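PDB 3UBO: adenosine kinase from Sinorhizobium meliloti, which probably transfers the terminal phosphate of ATP to the 5'-hydroxyl of adenosine, as adenosine kinases of the pfkB sugar-kinase family do. Local coordinates for residues V83-L88 with P107-P112; E158-D163 with L189-C194. All blocks are in the same frame, centred on the assembly; numbering follows the deposited sequence.

Interaction 1 (V83-L88 with P107-P112); sequences VADDQL and PLDGHP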
loop_
_atom_site.group_PDB
_atom_site.type_symbol
_atom_site.label_atom_id
_atom_site.label_comp_id
_atom_site.label_asym_id
_atom_site.label_seq_id
_atom_site.Cartn_x
_atom_site.Cartn_y
_atom_site.Cartn_z
ATOM N N VAL A 83 14.058 -8.229 -11.591
ATOM C CA VAL A 83 13.487 -8.644 -10.316
ATOM C C VAL A 83 13.862 -10.085 -9.988
ATOM O O VAL A 83 14.156 -10.879 -10.882
ATOM C CB VAL A 83 11.952 -8.510 -10.314
ATOM C CG1 VAL A 83 11.547 -7.053 -10.477
ATOM C CG2 VAL A 83 11.344 -9.366 -11.415
ATOM N N ALA A 84 13.851 -10.417 -8.701
ATOM C CA ALA A 84 14.187 -11.738 -8.263
ATOM C C ALA A 84 12.957 -12.623 -8.196
ATOM O O ALA A 84 11.837 -12.181 -8.319
ATOM C CB ALA A 84 14.936 -11.705 -6.987
ATOM N N ASP A 85 13.204 -13.914 -8.101
ATOM C CA ASP A 85 12.183 -14.952 -8.089
ATOM C C ASP A 85 11.463 -14.971 -6.710
ATOM O O ASP A 85 10.877 -15.976 -6.299
ATOM C CB ASP A 85 12.881 -16.291 -8.353
ATOM C CG ASP A 85 11.895 -17.475 -8.424
ATOM O OD1 ASP A 85 10.659 -17.172 -8.433
ATOM O OD2 ASP A 85 12.356 -18.680 -8.497
ATOM N N ASP A 86 11.470 -13.831 -6.016
ATOM C CA ASP A 86 10.951 -13.715 -4.629
ATOM C C ASP A 86 9.542 -13.033 -4.500
ATOM O O ASP A 86 8.842 -12.802 -5.486
ATOM C CB ASP A 86 11.998 -12.990 -3.777
ATOM C CG ASP A 86 12.350 -11.646 -4.344
ATOM O OD1 ASP A 86 11.442 -11.102 -5.037
ATOM O OD2 ASP A 86 13.492 -11.149 -4.098
ATOM N N GLN A 87 9.135 -12.752 -3.263
ATOM C CA GLN A 87 7.793 -12.351 -2.971
ATOM C C GLN A 87 7.605 -10.887 -3.394
ATOM O O GLN A 87 6.510 -10.458 -3.792
ATOM C CB GLN A 87 7.545 -12.560 -1.503
ATOM C CG GLN A 87 6.785 -13.782 -1.267
ATOM C CD GLN A 87 6.863 -14.163 0.164
ATOM O OE1 GLN A 87 7.626 -13.573 0.923
ATOM N NE2 GLN A 87 6.076 -15.140 0.563
ATOM N N LEU A 88 8.708 -10.153 -3.310
ATOM C CA LEU A 88 8.705 -8.782 -3.699
ATOM C C LEU A 88 8.566 -8.697 -5.226
ATOM O O LEU A 88 7.784 -7.864 -5.740
ATOM C CB LEU A 88 9.975 -8.067 -3.224
ATOM C CG LEU A 88 9.831 -6.896 -2.207
ATOM C CD1 LEU A 88 8.665 -7.090 -1.201
ATOM C CD2 LEU A 88 11.118 -6.493 -1.476
ATOM N N PRO A 107 12.968 -13.490 -14.268
ATOM C CA PRO A 107 13.431 -13.053 -12.941
ATOM C C PRO A 107 14.711 -13.799 -12.534
ATOM O O PRO A 107 14.878 -14.933 -12.968
ATOM C CB PRO A 107 12.267 -13.477 -12.018
ATOM C CG PRO A 107 11.632 -14.650 -12.726
ATOM C CD PRO A 107 11.714 -14.272 -14.189
ATOM N N LEU A 108 15.514 -13.182 -11.654
ATOM C CA LEU A 108 16.787 -13.670 -11.133
ATOM C C LEU A 108 16.916 -15.120 -10.611
ATOM O O LEU A 108 17.885 -15.861 -11.017
ATOM C CB LEU A 108 17.297 -12.726 -10.075
ATOM C CG LEU A 108 18.749 -12.368 -10.351
ATOM C CD1 LEU A 108 18.926 -12.126 -11.832
ATOM C CD2 LEU A 108 19.289 -11.190 -9.532
ATOM N N ASP A 109 16.039 -15.597 -9.722
ATOM C CA ASP A 109 16.386 -16.940 -9.080
ATOM C C ASP A 109 17.392 -16.777 -7.928
ATOM O O ASP A 109 18.593 -16.977 -8.107
ATOM C CB ASP A 109 16.992 -17.976 -10.070
ATOM C CG ASP A 109 15.971 -18.504 -11.103
ATOM O OD1 ASP A 109 14.844 -17.869 -11.267
ATOM O OD2 ASP A 109 16.309 -19.574 -11.724
ATOM N N GLY A 110 16.898 -16.337 -6.775
ATOM C CA GLY A 110 17.776 -15.987 -5.674
ATOM C C GLY A 110 18.465 -14.633 -5.801
ATOM O O GLY A 110 18.136 -13.813 -6.699
ATOM N N HIS A 111 19.441 -14.437 -4.911
ATOM C CA HIS A 111 20.117 -13.151 -4.650
ATOM C C HIS A 111 20.771 -12.551 -5.898
ATOM O O HIS A 111 21.217 -13.280 -6.732
ATOM C CB HIS A 111 21.162 -13.316 -3.488
ATOM C CG HIS A 111 20.543 -13.497 -2.116
ATOM N ND1 HIS A 111 19.689 -14.547 -1.807
ATOM C CD2 HIS A 111 20.662 -12.760 -0.975
ATOM C CE1 HIS A 111 19.301 -14.434 -0.542
ATOM N NE2 HIS A 111 19.874 -13.360 -0.016
ATOM N N PRO A 112 20.801 -11.216 -6.018
ATOM C CA PRO A 112 20.110 -10.285 -5.086
ATOM C C PRO A 112 18.564 -10.408 -5.027
ATOM O O PRO A 112 17.919 -10.893 -5.965
ATOM C CB PRO A 112 20.550 -8.872 -5.563
ATOM C CG PRO A 112 21.833 -9.044 -6.218
ATOM C CD PRO A 112 21.828 -10.518 -6.818
#

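Interaction 2 (E158-D163 with L189-C194); sequences EGYLWD and LSDSFC. With ADN (adenosine), chain C.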
loop_
_atom_site.group_PDB
_atom_site.type_symbol
_atom_site.label_atom_id
_atom_site.label_comp_id
_atom_site.label_asym_id
_atom_site.label_seq_id
_atom_site.Cartn_x
_atom_site.Cartn_y
_atom_site.Cartn_z
ATOM N N GLU A 158 15.296 5.104 -17.907
ATOM C CA GLU A 158 15.804 6.012 -16.837
ATOM C C GLU A 158 17.282 6.351 -16.995
ATOM O O GLU A 158 18.061 5.467 -17.389
ATOM C CB GLU A 158 15.585 5.427 -15.389
ATOM C CG GLU A 158 14.141 5.025 -14.954
ATOM C CD GLU A 158 14.147 3.671 -14.211
ATOM O OE1 GLU A 158 13.053 3.305 -13.670
ATOM O OE2 GLU A 158 15.240 2.956 -14.203
ATOM N N GLY A 159 17.669 7.594 -16.707
ATOM C CA GLY A 159 19.047 7.904 -16.362
ATOM C C GLY A 159 19.503 7.015 -15.194
ATOM O O GLY A 159 20.668 6.572 -15.110
ATOM N N TYR A 160 18.551 6.710 -14.302
ATOM C CA TYR A 160 18.794 5.919 -13.088
ATOM C C TYR A 160 19.518 4.596 -13.356
ATOM O O TYR A 160 19.924 3.914 -12.408
ATOM C CB TYR A 160 17.467 5.567 -12.378
ATOM C CG TYR A 160 16.933 6.612 -11.430
ATOM C CD1 TYR A 160 15.552 6.772 -11.252
ATOM C CD2 TYR A 160 17.782 7.444 -10.728
ATOM C CE1 TYR A 160 15.032 7.752 -10.429
ATOM C CE2 TYR A 160 17.263 8.418 -9.892
ATOM C CZ TYR A 160 15.880 8.567 -9.749
ATOM O OH TYR A 160 15.354 9.515 -8.902
ATOM N N LEU A 161 19.594 4.235 -14.646
ATOM C CA LEU A 161 20.012 2.933 -15.149
ATOM C C LEU A 161 21.498 2.964 -15.381
ATOM O O LEU A 161 22.123 1.947 -15.619
ATOM C CB LEU A 161 19.347 2.631 -16.478
ATOM C CG LEU A 161 18.003 1.913 -16.450
ATOM C CD1 LEU A 161 17.646 1.435 -17.853
ATOM C CD2 LEU A 161 17.958 0.750 -15.475
ATOM N N TRP A 162 22.063 4.153 -15.334
ATOM C CA TRP A 162 23.504 4.229 -15.362
ATOM C C TRP A 162 24.173 3.575 -14.146
ATOM O O TRP A 162 25.232 2.941 -14.304
ATOM C CB TRP A 162 24.018 5.632 -15.755
ATOM C CG TRP A 162 24.125 5.629 -17.246
ATOM C CD1 TRP A 162 25.255 5.858 -18.002
ATOM C CD2 TRP A 162 23.091 5.210 -18.181
ATOM N NE1 TRP A 162 24.975 5.640 -19.348
ATOM C CE2 TRP A 162 23.665 5.244 -19.488
ATOM C CE3 TRP A 162 21.738 4.802 -18.037
ATOM C CZ2 TRP A 162 22.930 4.905 -20.650
ATOM C CZ3 TRP A 162 21.005 4.449 -19.191
ATOM C CH2 TRP A 162 21.609 4.521 -20.490
ATOM N N ASP A 163 23.512 3.639 -12.979
ATOM C CA ASP A 163 24.062 3.153 -11.711
ATOM C C ASP A 163 24.427 1.681 -11.746
ATOM O O ASP A 163 25.569 1.327 -11.393
ATOM C CB ASP A 163 23.139 3.467 -10.514
ATOM C CG ASP A 163 23.178 4.932 -10.119
ATOM O OD1 ASP A 163 24.302 5.492 -10.129
ATOM O OD2 ASP A 163 22.097 5.534 -9.847
ATOM N N LEU A 189 15.757 12.363 -17.000
ATOM C CA LEU A 189 17.027 12.524 -16.285
ATOM C C LEU A 189 17.026 11.980 -14.840
ATOM O O LEU A 189 18.026 12.061 -14.113
ATOM C CB LEU A 189 17.384 13.996 -16.234
ATOM C CG LEU A 189 18.172 14.466 -17.438
ATOM C CD1 LEU A 189 17.844 13.543 -18.555
ATOM C CD2 LEU A 189 17.826 15.889 -17.755
ATOM N N SER A 190 15.863 11.516 -14.394
ATOM C CA SER A 190 15.740 10.839 -13.108
ATOM C C SER A 190 15.870 11.733 -11.867
ATOM O O SER A 190 14.873 11.934 -11.133
ATOM C CB SER A 190 16.752 9.719 -13.067
ATOM O OG SER A 190 16.351 8.695 -13.977
ATOM N N ASP A 191 17.069 12.280 -11.637
ATOM C CA ASP A 191 17.376 12.919 -10.367
ATOM C C ASP A 191 18.553 13.831 -10.548
ATOM O O ASP A 191 19.428 13.596 -11.367
ATOM C CB ASP A 191 17.612 11.817 -9.304
ATOM C CG ASP A 191 18.249 12.330 -8.036
ATOM O OD1 ASP A 191 17.772 13.294 -7.359
ATOM O OD2 ASP A 191 19.287 11.725 -7.722
ATOM N N SER A 192 18.587 14.903 -9.798
ATOM C CA SER A 192 19.639 15.843 -10.073
ATOM C C SER A 192 21.004 15.364 -9.617
ATOM O O SER A 192 21.982 16.033 -9.871
ATOM C CB SER A 192 19.326 17.228 -9.521
ATOM O OG SER A 192 19.693 17.306 -8.168
ATOM N N PHE A 193 21.126 14.226 -8.953
ATOM C CA PHE A 193 22.486 13.777 -8.614
ATOM C C PHE A 193 22.956 12.775 -9.607
ATOM O O PHE A 193 24.132 12.680 -9.857
ATOM C CB PHE A 193 22.614 13.218 -7.190
ATOM C CG PHE A 193 22.543 14.290 -6.129
ATOM C CD1 PHE A 193 23.706 14.860 -5.620
ATOM C CD2 PHE A 193 21.285 14.762 -5.663
ATOM C CE1 PHE A 193 23.633 15.909 -4.646
ATOM C CE2 PHE A 193 21.200 15.809 -4.687
ATOM C CZ PHE A 193 22.390 16.379 -4.178
ATOM N N CYS A 194 22.015 11.993 -10.132
ATOM C CA CYS A 194 22.227 11.115 -11.269
ATOM C C CYS A 194 22.834 12.016 -12.302
ATOM O O CYS A 194 23.943 11.764 -12.772
ATOM C CB CYS A 194 20.893 10.595 -11.763
ATOM S SG CYS A 194 20.942 9.006 -12.586
HETATM O "O5'" ADN C . 10.214 9.215 -8.986
HETATM C "C5'" ADN C . 9.217 8.270 -8.442
HETATM C "C4'" ADN C . 9.745 6.804 -8.275
HETATM O "O4'" ADN C . 11.174 6.715 -8.235
HETATM C "C3'" ADN C . 9.278 5.716 -7.174
HETATM O "O3'" ADN C . 8.053 5.023 -7.195
HETATM C "C2'" ADN C . 10.522 4.769 -7.088
HETATM O "O2'" ADN C . 10.251 3.356 -7.212
HETATM C "C1'" ADN C . 11.401 5.355 -8.120
HETATM N N9 ADN C . 12.844 5.173 -7.777
HETATM C C8 ADN C . 13.598 5.529 -6.622
HETATM N N7 ADN C . 14.976 5.269 -6.849
HETATM C C5 ADN C . 15.066 4.760 -8.157
HETATM C C6 ADN C . 16.166 4.300 -8.932
HETATM N N6 ADN C . 17.515 4.334 -8.432
HETATM N N1 ADN C . 15.901 3.830 -10.269
HETATM C C2 ADN C . 14.564 3.828 -10.787
HETATM N N3 ADN C . 13.441 4.277 -10.049
HETATM C C4 ADN C . 13.728 4.715 -8.735
#

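Interaction 1 (V83-L88 with P107-P112)
Asp85, Ala84 and Pro107 have the most surface buried where the 83-88 turn meets the 107-112 loop. One backbone hydrogen bond ties the two together. Leu108 N donates to Val83 O over 2.8 Å, close to straight at the hydrogen (162°). Beside this bond, Pro107 lays the CB side of its ring against the same carbonyl, with CB 3.4 Å from Val83 O. The Ala84 methyl points across the approach of the loop. Its CB packs on Pro112 O at 3.3 Å and on Leu108 CB at 4.0 Å. Asp85 turns its CB toward the loop, where it sits 3.5 Å from Asp109 N. With CG anti to the backbone N (chi1 -178°), its carboxylate reaches the Asp109 carboxylate, and Asp85 OD2 and Asp109 OD1 are 3.8 Å apart. Both residues are exposed, so solvent probably weakens this like-charge approach. Asp86 is the N-cap of helix 87-98, and its OD1 bonds to Gly89 N and Thr114 OG1. Gln87 OE1 bonds to Leu88 N of the second subunit. The contact closes a beta-alpha-beta unit: the turn leads from strand 77-80 into helix 87-98, and the loop runs from the neighbouring parallel strand 102-103 toward strand 116-121.

Interaction 2 (E158-D163 with L189-C194)
The adenosine pocket of this pfkB-family kinase, of ribokinase-like fold, has Tyr160 in one wall, and Ser190 backs it. The Tyr160 ring is held between two neighbours. Over one face lies Ser190 CB in a CH-pi contact, 3.3 Å from the ring centroid and 7° off the ring normal. Against the opposite face lies the adenine, with adenosine C6 3.4 Å above the plane and offset toward the rim. With CG beside its own backbone N (chi1 -85°), the ring reaches in between Ser190 and the base. Ser190 also grips the backbone: its OG accepts from Tyr160 N at 3.0 Å (140° at the hydrogen). Replacing Tyr160 by an alanine is likely to leave the adenine without its flat support and open a gap over Ser190 CB. Cys194 SG adds an oblique sulfur-aromatic contact, 5.2 Å from the centroid of the Tyr160 ring. The same sulfur is 3.5 Å from Gly159 O, where the 3-10 turn passes close to the start of helix 192-197. Glu158 faces the base by its carboxylate, with OE1 3.3 Å from adenosine C2. Its two oxygens accept from Asn13 N and Ala63 N, which fixes the group. At the far end of the ring, Asp191 CB lies 3.2 Å from Tyr160 OH. Asp191 is the N-cap of helix 192-197, and its OD2 accepts a weak bond from Phe193 N at 3.3 Å.

Interactions 1 and 2 do not touch. Their centres are about 23 Å apart and their nearest atoms about 11 Å. Both join loops that follow adjacent strands of the large parallel sheet: 77-80 and 102-103 in interaction 1, 152-158 and 184-188 in interaction 2. The first lies near one edge of that sheet, with its centre about 22 Å from the centre of the chain. The second is buried, about 10 Å from that centre. Interaction 2 forms part of the adenosine pocket, and the Asp191 side chain is about 8 Å from ADP. In interaction 1 the Val83 side chain stays about 11 Å from adenosine.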